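Local coordinates for protein PspGI restriction endonuclease (Pyrococcus sp. GI-H, PDB 3BM3) that probably cuts double-stranded DNA at a specific short sequence as a type II restriction endonuclease, with base flipping in the bound DNA, at residues C[137-142]-C[157-162]. The protein carries 2 engineered substitutions. Sequence-based numbering, arbitrary orientation. Where two conformers were deposited one is given.
Sequences PAFIIP and ITVKRK. Engineered in segment 137-142: Ala138 (natural residue Asp). With nucleotides of chain A.
Val159 CG2 meets the Phe139 ring at the ring's edge, near its plane, 4.0 Å from Phe139 CD2. With chi1 at 167°, CG1 of Val159 is anti to the backbone N, and the other branch, CG2, reaches the ring. The rings of Phe108 and His121 also meet Phe139. The Arg161 guanidinium has the sugar O4' of DA6 of chain A over the centre of one face. At the edge, in plane, Arg161 NH1 donates to OP1 of DA6 of chain A (3.0 Å). The NE of Arg161 forms a salt bridge with Glu60. Two backbone bonds join the strands: Phe139 N to Ile157 O at 3.0 Å and Ile157 N to Phe139 O at 2.8 Å. Ala138, an engineered substitution for Asp, and Phe139 both lie opposite Ile157 and form a classic beta bulge; Ala138 CB packs on Val159 CB. Strand 139-141 runs antiparallel to 155-160 at one end of the mixed sheet of this EcoRII-C family member of the PDDEXK clan. One water accepts from Val159 N and, weakly, from Ala138 N. Ile141 CD1 and Ile157 CD1 meet tip to tip at 3.4 Å, tighter than usual van der Waals contact, and both side chains pack on helix 249-259. Past the strand, Arg161 N donates to OP1 of DC5 of chain A, and Lys162 N to OP1 of DA6.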
# COMPACT_ATOMS: atom_id res chain seq x y z
N PRO C 137 3.01 -7.53 12.46
CA PRO C 137 3.96 -6.47 12.64
C PRO C 137 5.33 -6.98 12.18
O PRO C 137 5.64 -8.17 12.32
CB PRO C 137 3.96 -6.23 14.16
CG PRO C 137 2.90 -7.04 14.73
CD PRO C 137 2.34 -7.93 13.70
N ALA C 138 6.15 -6.08 11.64
CA ALA C 138 7.51 -6.45 11.27
C ALA C 138 8.24 -7.04 12.44
O ALA C 138 8.92 -8.04 12.31
CB ALA C 138 8.32 -5.27 10.72
N PHE C 139 8.10 -6.40 13.61
CA PHE C 139 8.75 -6.88 14.80
C PHE C 139 7.81 -6.85 15.97
O PHE C 139 7.00 -5.95 16.11
CB PHE C 139 9.99 -6.04 15.10
CG PHE C 139 10.98 -6.08 13.99
CD1 PHE C 139 11.84 -7.15 13.88
CD2 PHE C 139 11.01 -5.10 13.02
CE1 PHE C 139 12.74 -7.25 12.82
CE2 PHE C 139 11.92 -5.19 11.96
CZ PHE C 139 12.78 -6.25 11.88
N ILE C 140 7.95 -7.87 16.79
CA ILE C 140 7.30 -7.90 18.07
C ILE C 140 8.41 -7.99 19.08
O ILE C 140 9.25 -8.88 19.02
CB ILE C 140 6.40 -9.11 18.21
CG1 ILE C 140 5.35 -9.10 17.11
CG2 ILE C 140 5.71 -9.10 19.59
CD1 ILE C 140 4.45 -10.29 17.09
N ILE C 141 8.40 -7.05 20.01
CA ILE C 141 9.44 -6.98 21.02
C ILE C 141 8.84 -7.25 22.38
O ILE C 141 7.93 -6.55 22.79
CB ILE C 141 10.13 -5.62 20.96
CG1 ILE C 141 10.80 -5.50 19.57
CG2 ILE C 141 11.12 -5.52 22.11
CD1 ILE C 141 11.49 -4.26 19.32
N PRO C 142 9.32 -8.29 23.09
CA PRO C 142 10.42 -9.20 22.72
C PRO C 142 10.00 -10.44 21.94
O PRO C 142 10.85 -11.09 21.29
CB PRO C 142 10.97 -9.60 24.07
CG PRO C 142 9.76 -9.65 24.94
CD PRO C 142 8.84 -8.57 24.45
N ILE C 157 6.06 -3.27 16.17
CA ILE C 157 6.72 -2.29 15.32
C ILE C 157 6.46 -2.63 13.88
O ILE C 157 6.73 -3.77 13.46
CB ILE C 157 8.21 -2.25 15.54
CG1 ILE C 157 8.52 -2.04 17.02
CG2 ILE C 157 8.79 -1.09 14.70
CD1 ILE C 157 10.02 -1.94 17.39
N THR C 158 5.90 -1.68 13.16
CA THR C 158 5.69 -1.81 11.73
C THR C 158 6.78 -0.96 11.09
O THR C 158 7.08 0.14 11.56
CB THR C 158 4.27 -1.36 11.30
OG1 THR C 158 3.30 -2.24 11.90
CG2 THR C 158 4.13 -1.42 9.79
N VAL C 159 7.43 -1.50 10.06
CA VAL C 159 8.55 -0.88 9.46
C VAL C 159 8.29 -0.78 7.96
O VAL C 159 7.87 -1.76 7.35
CB VAL C 159 9.77 -1.72 9.75
CG1 VAL C 159 10.92 -1.32 8.90
CG2 VAL C 159 10.12 -1.63 11.24
N LYS C 160 8.50 0.40 7.41
CA LYS C 160 8.43 0.63 5.96
C LYS C 160 9.61 1.45 5.49
O LYS C 160 10.13 2.23 6.26
CB LYS C 160 7.13 1.33 5.57
CG LYS C 160 5.93 0.46 5.81
CD LYS C 160 4.69 1.05 5.28
CE LYS C 160 3.50 0.22 5.73
NZ LYS C 160 3.55 -1.14 5.25
N ARG C 161 10.03 1.23 4.25
CA ARG C 161 11.10 2.01 3.66
C ARG C 161 10.43 3.29 3.18
O ARG C 161 10.10 4.15 4.01
CB ARG C 161 11.81 1.21 2.58
CG ARG C 161 13.02 1.87 2.01
CD ARG C 161 13.65 0.95 1.02
NE ARG C 161 14.82 1.53 0.39
CZ ARG C 161 14.81 2.45 -0.58
NH1 ARG C 161 13.68 3.00 -1.01
NH2 ARG C 161 15.95 2.91 -1.08
N LYS C 162 10.25 3.46 1.89
CA LYS C 162 9.36 4.54 1.45
C LYS C 162 7.92 4.19 1.83
O LYS C 162 7.52 3.03 1.80
CB LYS C 162 9.51 4.86 -0.01
CG LYS C 162 10.84 5.53 -0.24
CD LYS C 162 11.16 5.71 -1.71
CE LYS C 162 12.46 6.54 -1.90
NZ LYS C 162 12.85 6.78 -3.32
P DA A 6 10.89 1.63 -1.99
OP1 DA A 6 10.84 2.17 -0.60
OP2 DA A 6 11.32 2.53 -3.09
O5' DA A 6 11.82 0.35 -1.93
C5' DA A 6 12.28 -0.25 -3.13
C4' DA A 6 13.60 0.37 -3.52
O4' DA A 6 14.66 -0.08 -2.64
C3' DA A 6 14.06 0.03 -4.94
O3' DA A 6 14.39 1.25 -5.59
C2' DA A 6 15.29 -0.83 -4.73
C1' DA A 6 15.82 -0.28 -3.43
N9 DA A 6 16.73 -1.16 -2.69
C8 DA A 6 17.44 -0.81 -1.57
N7 DA A 6 18.20 -1.76 -1.11
C5 DA A 6 17.97 -2.82 -1.97
C6 DA A 6 18.48 -4.13 -2.02
N6 DA A 6 19.37 -4.60 -1.14
N1 DA A 6 18.06 -4.94 -3.01
C2 DA A 6 17.17 -4.45 -3.89
N3 DA A 6 16.61 -3.24 -3.95
C4 DA A 6 17.06 -2.46 -2.95
P DC A 5 8.33 -1.73 2.44
OP1 DC A 5 9.52 -1.14 3.07
OP2 DC A 5 6.98 -1.49 3.01
O5' DC A 5 8.32 -1.27 0.92
C5' DC A 5 9.46 -1.50 0.11
C4' DC A 5 9.16 -1.08 -1.31
O4' DC A 5 8.08 -1.91 -1.78
C3' DC A 5 8.68 0.37 -1.43
O3' DC A 5 9.47 1.05 -2.40
C2' DC A 5 7.24 0.27 -1.88
C1' DC A 5 7.14 -1.12 -2.48
N1 DC A 5 5.82 -1.72 -2.28
C2 DC A 5 5.17 -2.30 -3.36
O2 DC A 5 5.76 -2.36 -4.45
N3 DC A 5 3.91 -2.77 -3.21
C4 DC A 5 3.32 -2.71 -2.01
N4 DC A 5 2.07 -3.16 -1.90
C5 DC A 5 3.98 -2.17 -0.87
C6 DC A 5 5.22 -1.70 -1.05
O HOH W 1 5.84 -4.01 9.37